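Local coordinates for catechol 2,3-dioxygenase (Pseudomonas sp. KL28, PDB 3HPY), which probably catalyses the iron-dependent extradiol cleavage of catechol by molecular oxygen, opening the ring to 2-hydroxy-6-oxohexa-2,4-dienoate, at residues His154-Gly159 with Ala204-Pro209; Gln13-Asn18 with Gly65-Gly70; Tyr89-Thr94 with Gln166-Glu171; Val178-Ser183 with Tyr279-Trp284. All blocks are in the same frame, centred on the assembly; numbering follows the deposited sequence.

Contact 1. Residues His154-Gly159 with Ala204-Pro209; sequences HCLLYG and AFVEYP. With FE (Fe (III) ion), chain I; MCT (4-methylcatechol), chain J.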
# COMPACT_ATOMS: atom_id res chain seq x y z
N HIS C 154 -0.78 2.06 -22.68
CA HIS C 154 -1.70 2.32 -23.77
C HIS C 154 -1.77 3.81 -24.02
O HIS C 154 -0.93 4.58 -23.56
CB HIS C 154 -3.10 1.85 -23.39
CG HIS C 154 -3.67 2.54 -22.19
ND1 HIS C 154 -3.36 2.16 -20.90
CD2 HIS C 154 -4.54 3.57 -22.07
CE1 HIS C 154 -4.01 2.92 -20.04
NE2 HIS C 154 -4.74 3.79 -20.73
N CYS C 155 -2.79 4.21 -24.78
CA CYS C 155 -3.04 5.60 -25.09
C CYS C 155 -4.52 5.69 -25.40
O CYS C 155 -5.16 4.68 -25.69
CB CYS C 155 -2.21 6.08 -26.29
SG CYS C 155 -2.78 5.50 -27.92
N LEU C 156 -5.07 6.90 -25.31
CA LEU C 156 -6.48 7.09 -25.59
C LEU C 156 -6.56 8.15 -26.68
O LEU C 156 -6.09 9.27 -26.50
CB LEU C 156 -7.21 7.55 -24.32
CG LEU C 156 -8.74 7.55 -24.30
CD1 LEU C 156 -9.23 7.81 -22.88
CD2 LEU C 156 -9.28 8.61 -25.23
N LEU C 157 -7.14 7.78 -27.81
CA LEU C 157 -7.27 8.68 -28.94
C LEU C 157 -8.69 9.20 -29.10
O LEU C 157 -9.66 8.53 -28.75
CB LEU C 157 -6.87 7.99 -30.24
CG LEU C 157 -5.49 7.36 -30.35
CD1 LEU C 157 -4.46 8.17 -29.56
CD2 LEU C 157 -5.57 5.94 -29.85
N TYR C 158 -8.78 10.41 -29.63
CA TYR C 158 -10.05 11.07 -29.89
C TYR C 158 -10.16 11.33 -31.38
O TYR C 158 -9.32 11.99 -31.97
CB TYR C 158 -10.13 12.40 -29.15
CG TYR C 158 -10.83 12.32 -27.83
CD1 TYR C 158 -10.36 11.49 -26.82
CD2 TYR C 158 -11.97 13.09 -27.57
CE1 TYR C 158 -10.99 11.43 -25.57
CE2 TYR C 158 -12.61 13.04 -26.33
CZ TYR C 158 -12.11 12.21 -25.34
OH TYR C 158 -12.72 12.16 -24.11
N GLY C 159 -11.22 10.81 -31.99
CA GLY C 159 -11.41 11.00 -33.41
C GLY C 159 -12.78 10.50 -33.79
O GLY C 159 -13.41 9.79 -33.01
N ALA C 204 -7.52 2.76 -26.37
CA ALA C 204 -8.93 3.15 -26.27
C ALA C 204 -9.21 4.33 -27.18
O ALA C 204 -8.30 5.08 -27.52
CB ALA C 204 -9.29 3.50 -24.83
N PHE C 205 -10.48 4.48 -27.56
CA PHE C 205 -10.93 5.56 -28.45
C PHE C 205 -12.24 6.16 -27.93
O PHE C 205 -13.10 5.46 -27.39
CB PHE C 205 -11.20 5.06 -29.88
CG PHE C 205 -9.98 4.62 -30.63
CD1 PHE C 205 -9.51 3.31 -30.52
CD2 PHE C 205 -9.30 5.50 -31.45
CE1 PHE C 205 -8.38 2.90 -31.22
CE2 PHE C 205 -8.17 5.10 -32.15
CZ PHE C 205 -7.71 3.79 -32.04
N VAL C 206 -12.37 7.47 -28.10
CA VAL C 206 -13.58 8.16 -27.69
C VAL C 206 -14.10 8.96 -28.88
O VAL C 206 -13.33 9.65 -29.55
CB VAL C 206 -13.30 9.11 -26.51
CG1 VAL C 206 -14.58 9.80 -26.08
CG2 VAL C 206 -12.74 8.32 -25.34
N GLU C 207 -15.40 8.84 -29.15
CA GLU C 207 -16.02 9.53 -30.28
C GLU C 207 -15.77 11.03 -30.18
O GLU C 207 -16.06 11.64 -29.17
CB GLU C 207 -17.53 9.27 -30.30
CG GLU C 207 -18.24 9.72 -31.57
CD GLU C 207 -17.93 8.82 -32.77
OE1 GLU C 207 -18.12 7.59 -32.66
OE2 GLU C 207 -17.51 9.35 -33.83
N TYR C 208 -15.22 11.61 -31.24
CA TYR C 208 -14.91 13.03 -31.25
C TYR C 208 -14.94 13.58 -32.67
O TYR C 208 -14.41 12.97 -33.59
CB TYR C 208 -13.54 13.25 -30.63
CG TYR C 208 -13.25 14.68 -30.26
CD1 TYR C 208 -14.04 15.34 -29.32
CD2 TYR C 208 -12.16 15.36 -30.80
CE1 TYR C 208 -13.76 16.65 -28.93
CE2 TYR C 208 -11.87 16.66 -30.42
CZ TYR C 208 -12.67 17.30 -29.49
OH TYR C 208 -12.37 18.59 -29.10
N PRO C 209 -15.57 14.76 -32.86
CA PRO C 209 -15.67 15.41 -34.17
C PRO C 209 -14.32 15.67 -34.85
O PRO C 209 -14.20 15.53 -36.07
CB PRO C 209 -16.40 16.71 -33.84
CG PRO C 209 -17.30 16.30 -32.72
CD PRO C 209 -16.38 15.47 -31.86
FE FE I . -5.63 5.78 -19.78
C1 MCT J . -10.55 5.70 -18.69
C2 MCT J . -9.54 6.46 -19.29
C3 MCT J . -8.21 5.97 -19.29
O3 MCT J . -7.24 6.69 -19.86
C4 MCT J . -7.90 4.71 -18.71
O4 MCT J . -6.62 4.25 -18.73
C5 MCT J . -8.93 3.93 -18.11
C6 MCT J . -10.26 4.44 -18.11
C MCT J . -11.95 6.21 -18.68
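The iron-bearing half of this extradiol dioxygenase is a curled, vicinal-oxygen-chelate-type sheet, in which L156, L157 and Y158 run parallel to A204, F205 and V206. H154, three residues into strand 151-159, binds the ferric ion through NE2 at 2.4 Å. H216 and E267 complete the two-histidine, one-carboxylate triad, and O3 and O4 of 4-methylcatechol chelate the same metal. The face that carries the substrate holds L156, whose CG stands anti to the backbone N (chi1 -168°) and whose branches divide their work: CD1 reaches O3 of the catechol at 3.8 Å, while CD2 presses on V206 CG2 at a tight 3.5 Å. Beside it V206 lays its CB over one face of the Y158 ring, 3.6 Å from the centroid, in a CH-pi contact. Y158 then turns its edge to the face of Y208, the planes 71° apart. L157 and F205 lie on the other face, with L157 CD2 over the phenyl ring. The backbone ladder runs from A204 N to C155 O through L157 and V206 to a weak bond from G159 N. It ends beyond the strand, where Y208 N approaches G159 O at 3.1 Å from above the carbonyl plane.

Contact 2. Residues Gln13-Asn18 with Gly65-Gly70; sequences QVRVLN and GIDFFG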
# COMPACT_ATOMS: atom_id res chain seq x y z
N GLN C 13 4.95 8.31 -30.80
CA GLN C 13 5.74 9.45 -31.27
C GLN C 13 4.93 10.71 -30.98
O GLN C 13 3.90 10.96 -31.61
CB GLN C 13 6.03 9.35 -32.77
CG GLN C 13 6.79 10.56 -33.32
CD GLN C 13 8.30 10.35 -33.37
OE1 GLN C 13 8.83 9.79 -34.33
NE2 GLN C 13 8.99 10.79 -32.32
N VAL C 14 5.41 11.49 -30.02
CA VAL C 14 4.75 12.71 -29.59
C VAL C 14 5.66 13.92 -29.82
O VAL C 14 6.88 13.84 -29.68
CB VAL C 14 4.37 12.63 -28.08
CG1 VAL C 14 3.75 13.95 -27.61
CG2 VAL C 14 3.40 11.49 -27.85
N ARG C 15 5.04 15.04 -30.19
CA ARG C 15 5.76 16.27 -30.46
C ARG C 15 5.61 17.29 -29.34
O ARG C 15 4.52 17.50 -28.82
CB ARG C 15 5.27 16.85 -31.79
CG ARG C 15 3.77 16.69 -32.03
CD ARG C 15 3.36 17.39 -33.32
NE ARG C 15 1.92 17.57 -33.44
CZ ARG C 15 1.08 16.65 -33.90
NH1 ARG C 15 1.52 15.47 -34.29
NH2 ARG C 15 -0.22 16.93 -33.95
N VAL C 16 6.71 17.92 -28.96
CA VAL C 16 6.68 18.93 -27.90
C VAL C 16 7.15 20.28 -28.46
O VAL C 16 7.93 20.33 -29.41
CB VAL C 16 7.60 18.53 -26.72
CG1 VAL C 16 7.00 17.36 -25.96
CG2 VAL C 16 8.97 18.18 -27.23
N LEU C 17 6.65 21.36 -27.87
CA LEU C 17 7.01 22.71 -28.30
C LEU C 17 8.48 23.02 -28.00
O LEU C 17 9.15 23.68 -28.80
CB LEU C 17 6.12 23.73 -27.59
CG LEU C 17 4.61 23.44 -27.57
CD1 LEU C 17 3.90 24.44 -26.66
CD2 LEU C 17 4.06 23.51 -28.98
N ASN C 18 8.97 22.57 -26.85
CA ASN C 18 10.36 22.80 -26.46
C ASN C 18 11.03 21.47 -26.16
O ASN C 18 10.79 20.85 -25.12
CB ASN C 18 10.44 23.71 -25.23
CG ASN C 18 11.87 24.15 -24.92
OD1 ASN C 18 12.78 23.33 -24.78
ND2 ASN C 18 12.06 25.46 -24.81
N GLY C 65 0.95 17.17 -29.65
CA GLY C 65 0.08 16.08 -30.06
C GLY C 65 0.85 14.83 -30.41
O GLY C 65 2.03 14.71 -30.11
N ILE C 66 0.18 13.89 -31.07
CA ILE C 66 0.83 12.64 -31.44
C ILE C 66 0.99 12.47 -32.95
O ILE C 66 0.08 12.75 -33.72
CB ILE C 66 0.03 11.43 -30.91
CG1 ILE C 66 0.74 10.13 -31.30
CG2 ILE C 66 -1.39 11.44 -31.48
CD1 ILE C 66 0.17 8.90 -30.65
N ASP C 67 2.17 12.03 -33.38
CA ASP C 67 2.41 11.79 -34.80
C ASP C 67 1.85 10.41 -35.12
O ASP C 67 1.06 10.25 -36.05
CB ASP C 67 3.91 11.82 -35.12
CG ASP C 67 4.53 13.20 -34.91
OD1 ASP C 67 3.83 14.21 -35.15
OD2 ASP C 67 5.72 13.27 -34.51
N PHE C 68 2.25 9.42 -34.34
CA PHE C 68 1.79 8.06 -34.56
C PHE C 68 1.96 7.16 -33.34
O PHE C 68 2.71 7.48 -32.42
CB PHE C 68 2.52 7.46 -35.77
CG PHE C 68 4.01 7.49 -35.65
CD1 PHE C 68 4.69 6.47 -34.99
CD2 PHE C 68 4.75 8.54 -36.21
CE1 PHE C 68 6.08 6.48 -34.89
CE2 PHE C 68 6.14 8.56 -36.11
CZ PHE C 68 6.81 7.53 -35.45
N PHE C 69 1.24 6.04 -33.35
CA PHE C 69 1.28 5.08 -32.25
C PHE C 69 1.51 3.69 -32.83
O PHE C 69 0.72 3.21 -33.65
CB PHE C 69 -0.05 5.12 -31.50
CG PHE C 69 -0.03 4.39 -30.19
CD1 PHE C 69 -0.73 3.20 -30.03
CD2 PHE C 69 0.68 4.91 -29.10
CE1 PHE C 69 -0.72 2.53 -28.81
CE2 PHE C 69 0.69 4.24 -27.89
CZ PHE C 69 -0.01 3.05 -27.74
N GLY C 70 2.58 3.03 -32.40
CA GLY C 70 2.88 1.71 -32.93
C GLY C 70 2.68 0.53 -32.00
O GLY C 70 2.70 0.67 -30.78
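Q13 faces both D67 and F68, so the antiparallel pairing of 13-15 with 65-68 is interrupted by a classic beta bulge. Q13 N donates to F68 O at 2.9 Å, and its own carbonyl O accepts from D67 N at 2.7 Å. One residue on, V14 and I66 form a non-hydrogen-bonded pair, their CA atoms 4.3 Å apart, before R15 N reaches G65 O at 3.0 Å. The bulge brings the side chains of D67 and F68 to the same neighbour. Q13 CB sits almost over the centre of the F68 ring, 3.4 Å from the centroid; the chain bends at chi2 (95°), and the amide plane stands at 87° to the ring. Its polar end is engaged further off, OE1 accepting from R42. Q13 CG also lies beside D67 OD2, while OD1 of the same carboxylate takes R15 NH1 in a 2.8 Å salt bridge. The acid is met on its anti side and 34° out of its plane, although it lies near the guanidinium plane. R59 is a second basic partner of OD1, which would be expected to favour the charged carboxylate. The backbone at G65 and I66 passes under one face of the R15 guanidinium. The arrangement is a bulged antiparallel junction at the middle of the mixed eight-stranded sheet in the N-terminal, vicinal-oxygen-chelate-type half of the dioxygenase.

Contact 3. Residues Tyr89-Thr94 with Gln166-Glu171; sequences YGLTTT and QKIFTE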
# COMPACT_ATOMS: atom_id res chain seq x y z
N TYR C 89 -8.70 -5.71 -46.45
CA TYR C 89 -9.81 -5.04 -45.77
C TYR C 89 -10.15 -3.75 -46.50
O TYR C 89 -11.28 -3.26 -46.41
CB TYR C 89 -9.42 -4.70 -44.32
CG TYR C 89 -10.59 -4.30 -43.45
CD1 TYR C 89 -11.50 -5.25 -43.00
CD2 TYR C 89 -10.80 -2.96 -43.09
CE1 TYR C 89 -12.60 -4.89 -42.21
CE2 TYR C 89 -11.89 -2.58 -42.31
CZ TYR C 89 -12.79 -3.55 -41.87
OH TYR C 89 -13.88 -3.18 -41.11
N GLY C 90 -9.17 -3.20 -47.21
CA GLY C 90 -9.41 -1.97 -47.95
C GLY C 90 -8.60 -0.77 -47.49
O GLY C 90 -8.73 0.32 -48.04
N LEU C 91 -7.76 -0.97 -46.48
CA LEU C 91 -6.94 0.12 -45.96
C LEU C 91 -5.64 0.23 -46.74
O LEU C 91 -5.06 -0.78 -47.16
CB LEU C 91 -6.62 -0.11 -44.47
CG LEU C 91 -7.80 -0.07 -43.49
CD1 LEU C 91 -7.36 -0.55 -42.13
CD2 LEU C 91 -8.35 1.35 -43.41
N THR C 92 -5.19 1.46 -46.96
CA THR C 92 -3.95 1.67 -47.68
C THR C 92 -2.83 1.66 -46.66
O THR C 92 -2.92 2.34 -45.63
CB THR C 92 -3.96 3.01 -48.42
OG1 THR C 92 -5.17 3.13 -49.17
CG2 THR C 92 -2.77 3.11 -49.35
N THR C 93 -1.77 0.90 -46.94
CA THR C 93 -0.65 0.81 -46.02
C THR C 93 0.64 1.38 -46.59
O THR C 93 0.87 1.37 -47.80
CB THR C 93 -0.39 -0.65 -45.59
OG1 THR C 93 0.10 -1.40 -46.71
CG2 THR C 93 -1.67 -1.29 -45.09
N THR C 94 1.49 1.87 -45.69
CA THR C 94 2.77 2.45 -46.06
C THR C 94 3.86 1.66 -45.33
O THR C 94 3.80 1.49 -44.12
CB THR C 94 2.87 3.92 -45.61
OG1 THR C 94 1.69 4.62 -46.03
CG2 THR C 94 4.09 4.58 -46.22
N GLN C 166 -13.25 0.39 -34.37
CA GLN C 166 -13.44 -0.84 -33.63
C GLN C 166 -13.35 -2.05 -34.58
O GLN C 166 -12.60 -2.99 -34.32
CB GLN C 166 -14.78 -0.82 -32.90
CG GLN C 166 -15.18 -2.16 -32.30
CD GLN C 166 -16.32 -2.05 -31.29
OE1 GLN C 166 -17.19 -1.18 -31.40
NE2 GLN C 166 -16.32 -2.96 -30.31
N LYS C 167 -14.11 -2.00 -35.67
CA LYS C 167 -14.13 -3.09 -36.65
C LYS C 167 -12.73 -3.49 -37.09
O LYS C 167 -12.40 -4.68 -37.12
CB LYS C 167 -14.94 -2.69 -37.89
CG LYS C 167 -16.41 -2.40 -37.63
CD LYS C 167 -17.20 -2.22 -38.94
CE LYS C 167 -17.00 -0.83 -39.59
NZ LYS C 167 -15.67 -0.64 -40.26
N ILE C 168 -11.91 -2.51 -37.43
CA ILE C 168 -10.55 -2.80 -37.88
C ILE C 168 -9.77 -3.48 -36.76
O ILE C 168 -9.05 -4.46 -36.99
CB ILE C 168 -9.82 -1.53 -38.30
CG1 ILE C 168 -10.59 -0.83 -39.41
CG2 ILE C 168 -8.41 -1.87 -38.76
CD1 ILE C 168 -10.09 0.56 -39.70
N PHE C 169 -9.90 -2.95 -35.55
CA PHE C 169 -9.19 -3.54 -34.42
C PHE C 169 -9.66 -4.94 -34.06
O PHE C 169 -8.83 -5.83 -33.86
CB PHE C 169 -9.27 -2.64 -33.18
CG PHE C 169 -8.21 -1.58 -33.16
CD1 PHE C 169 -8.39 -0.37 -33.83
CD2 PHE C 169 -6.99 -1.82 -32.54
CE1 PHE C 169 -7.37 0.58 -33.88
CE2 PHE C 169 -5.96 -0.88 -32.59
CZ PHE C 169 -6.15 0.32 -33.26
N THR C 170 -10.98 -5.15 -33.99
CA THR C 170 -11.51 -6.46 -33.61
C THR C 170 -11.64 -7.46 -34.76
O THR C 170 -11.62 -8.67 -34.52
CB THR C 170 -12.89 -6.36 -32.90
OG1 THR C 170 -13.91 -5.99 -33.84
CG2 THR C 170 -12.84 -5.34 -31.77
N GLU C 171 -11.78 -6.99 -35.99
CA GLU C 171 -11.91 -7.91 -37.10
C GLU C 171 -10.62 -8.09 -37.88
O GLU C 171 -10.47 -9.06 -38.62
CB GLU C 171 -13.04 -7.47 -38.03
CG GLU C 171 -14.39 -7.41 -37.35
CD GLU C 171 -15.55 -7.33 -38.32
OE1 GLU C 171 -15.48 -6.54 -39.28
OE2 GLU C 171 -16.54 -8.06 -38.10
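Y89 reaches across to the helix 162-171 and meets I168 with its ring and K167 with its hydroxyl. CB leaves the backbone with CG anti to N (chi1 -167°), a course that carries the phenol across to helix 162-171. Along the ring CE2 makes the approach, lying 3.6 Å from I168 CG1 in an oblique apolar contact. At the tip the hydroxyl is approached twice by one lysine: K167 CB lies 3.4 Å from OH, and NZ curls back to donate a hydrogen bond to it at 3.2 Å. That return is possible because the lysine chain bends at both chi3 and chi4, -78° and 74°, and the two side chains cross at about a right angle. The ammonium lies near the plane of the ring, at its edge, as does the more distant E171 OE1, 4.1 Å from OH. L91 adds an apolar touch, meeting I168 tip to tip with CD1 3.8 Å from CG2. The contact thus combines a greasy inner part with a polar outer rim. Between Y89 and L91 the chain turns through G90, whose Schellman motif ends helix 76-89 and leads towards strand 93-96. I168 also packs on L112 and L173, so this surface contact joins the end of helix 76-89 to the last turns of helix 162-171, linking the N-terminal and C-terminal halves.

Contact 4. Residues Val178-Ser183 with Tyr279-Trp284; sequences VERVLS and YEPLSW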
# COMPACT_ATOMS: atom_id res chain seq x y z
N VAL C 178 -13.23 -4.75 -24.28
CA VAL C 178 -13.20 -5.10 -22.87
C VAL C 178 -14.30 -4.29 -22.20
O VAL C 178 -15.08 -4.81 -21.42
CB VAL C 178 -11.84 -4.79 -22.22
CG1 VAL C 178 -11.87 -5.21 -20.77
CG2 VAL C 178 -10.71 -5.50 -22.97
N GLU C 179 -14.36 -3.00 -22.53
CA GLU C 179 -15.38 -2.14 -21.96
C GLU C 179 -15.83 -1.03 -22.91
O GLU C 179 -15.07 -0.61 -23.79
CB GLU C 179 -14.89 -1.49 -20.66
CG GLU C 179 -15.00 -2.37 -19.43
CD GLU C 179 -14.84 -1.55 -18.16
OE1 GLU C 179 -15.54 -0.52 -18.04
OE2 GLU C 179 -14.04 -1.94 -17.28
N ARG C 180 -17.05 -0.56 -22.71
CA ARG C 180 -17.57 0.51 -23.55
C ARG C 180 -18.50 1.46 -22.82
O ARG C 180 -19.19 1.09 -21.86
CB ARG C 180 -18.30 -0.07 -24.77
CG ARG C 180 -19.53 -0.88 -24.43
CD ARG C 180 -19.99 -1.69 -25.64
NE ARG C 180 -20.82 -2.81 -25.22
CZ ARG C 180 -21.16 -3.83 -25.99
NH1 ARG C 180 -20.75 -3.89 -27.25
NH2 ARG C 180 -21.91 -4.81 -25.49
N VAL C 181 -18.51 2.69 -23.29
CA VAL C 181 -19.38 3.70 -22.73
C VAL C 181 -20.52 3.92 -23.72
O VAL C 181 -20.30 4.40 -24.83
CB VAL C 181 -18.62 5.02 -22.51
CG1 VAL C 181 -19.59 6.12 -22.14
CG2 VAL C 181 -17.58 4.83 -21.41
N LEU C 182 -21.73 3.53 -23.32
CA LEU C 182 -22.92 3.67 -24.17
C LEU C 182 -23.32 5.13 -24.26
O LEU C 182 -23.49 5.80 -23.24
CB LEU C 182 -24.10 2.87 -23.61
CG LEU C 182 -24.22 1.37 -23.92
CD1 LEU C 182 -22.97 0.64 -23.47
CD2 LEU C 182 -25.44 0.81 -23.22
N SER C 183 -23.48 5.63 -25.48
CA SER C 183 -23.89 7.01 -25.68
C SER C 183 -25.38 7.10 -25.38
O SER C 183 -26.06 6.08 -25.26
CB SER C 183 -23.61 7.42 -27.13
OG SER C 183 -24.33 6.60 -28.04
N TYR C 279 -14.11 -13.36 -22.79
CA TYR C 279 -14.97 -12.56 -21.91
C TYR C 279 -15.91 -11.62 -22.65
O TYR C 279 -15.60 -11.13 -23.73
CB TYR C 279 -14.11 -11.72 -20.95
CG TYR C 279 -13.53 -12.48 -19.77
CD1 TYR C 279 -12.92 -11.80 -18.72
CD2 TYR C 279 -13.62 -13.87 -19.69
CE1 TYR C 279 -12.41 -12.48 -17.62
CE2 TYR C 279 -13.12 -14.56 -18.59
CZ TYR C 279 -12.52 -13.86 -17.55
OH TYR C 279 -12.05 -14.54 -16.45
N GLU C 280 -17.07 -11.38 -22.05
CA GLU C 280 -18.06 -10.47 -22.61
C GLU C 280 -17.73 -9.06 -22.11
O GLU C 280 -17.39 -8.87 -20.94
CB GLU C 280 -19.46 -10.89 -22.17
CG GLU C 280 -20.04 -11.97 -23.06
CD GLU C 280 -20.54 -11.40 -24.36
OE1 GLU C 280 -21.61 -10.74 -24.32
OE2 GLU C 280 -19.88 -11.58 -25.41
N PRO C 281 -17.83 -8.05 -23.00
CA PRO C 281 -17.52 -6.67 -22.61
C PRO C 281 -18.46 -6.08 -21.54
O PRO C 281 -19.61 -6.47 -21.44
CB PRO C 281 -17.59 -5.92 -23.93
CG PRO C 281 -18.67 -6.66 -24.68
CD PRO C 281 -18.35 -8.11 -24.38
N LEU C 282 -17.94 -5.16 -20.73
CA LEU C 282 -18.74 -4.51 -19.70
C LEU C 282 -19.25 -3.20 -20.29
O LEU C 282 -18.59 -2.61 -21.14
CB LEU C 282 -17.90 -4.22 -18.46
CG LEU C 282 -17.21 -5.44 -17.83
CD1 LEU C 282 -16.35 -5.00 -16.65
CD2 LEU C 282 -18.26 -6.44 -17.39
N SER C 283 -20.40 -2.73 -19.84
CA SER C 283 -20.94 -1.49 -20.38
C SER C 283 -21.29 -0.45 -19.32
O SER C 283 -21.69 -0.80 -18.20
CB SER C 283 -22.19 -1.78 -21.21
OG SER C 283 -21.91 -2.68 -22.27
N TRP C 284 -21.13 0.81 -19.67
CA TRP C 284 -21.46 1.91 -18.78
C TRP C 284 -22.47 2.80 -19.49
O TRP C 284 -22.32 3.08 -20.68
CB TRP C 284 -20.21 2.72 -18.43
CG TRP C 284 -19.27 2.00 -17.51
CD1 TRP C 284 -18.43 0.97 -17.83
CD2 TRP C 284 -19.13 2.21 -16.10
NE1 TRP C 284 -17.78 0.53 -16.70
CE2 TRP C 284 -18.19 1.27 -15.63
CE3 TRP C 284 -19.71 3.10 -15.18
CZ2 TRP C 284 -17.81 1.19 -14.28
CZ3 TRP C 284 -19.34 3.02 -13.84
CH2 TRP C 284 -18.39 2.07 -13.40
O HOH W 1 -14.93 -7.40 -19.91
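E179 and W284 lie on one face of a parallel strand pair, with the carboxylate only 17° from the plane of the indole. The acid comes to the ring's edge rather than over it, and W284 NE1 reaches OE1 at 2.8 Å through a bent, weak hydrogen bond. L282, the cross-strand partner of E179, packs its CB 3.6 Å from E179 CG. On the other face R180 starts between N and the carbonyl carbon (chi1 64°) and runs extended, which brings NE to S283 OG at 3.1 Å in an almost straight line (177°) and within the guanidinium plane. P281 CG rests over one face of that same group. L182 CD1 closes in on S283 CB at a tight 3.4 Å. Along the backbone, L282 N, R180 N, W284 N and L182 N each donate across the pair, the last at 2.7 Å to W284 O. This ladder adds strand 282-284 to strand 176-182 of the C-terminal sheet, at the border with a neighbouring subunit to which S283 makes backbone hydrogen bonds. Just ahead of strand 282-284, a water donates to both V178 O and E280 O. With T251 N donating to OE2, Y273 OH bonded to the same oxygen and a weak indole bond on OE1, the carboxylate of E179 is fixed in rotation and is probably an anion. R180, touching D189 outside, pairs within this strand pair with a neutral hydroxyl.

Contact 1 supplies H154, one of the three protein ligands of the iron, and the others are arranged around it. Contact 2 touches it directly, C155 SG lying 3.7 Å from F69 CE2, where the two halves of the chain meet. The side chain of I66 in contact 2 is nevertheless about 13 Å from the bound Fe (III) ion. Contact 3 bridges the same two halves at the surface and is tied to contact 1 by the F205 and F169 rings, CE1 to CE1 at 3.7 Å. Contact 4 shares the C-terminal sheet with contact 1, their centres about 15 Å apart, and its V181 side chain comes within about 6 Å of the 4-methylcatechol. Contacts 2 and 4 lie on opposite sides of the chain's centre, about 29 Å apart between centres.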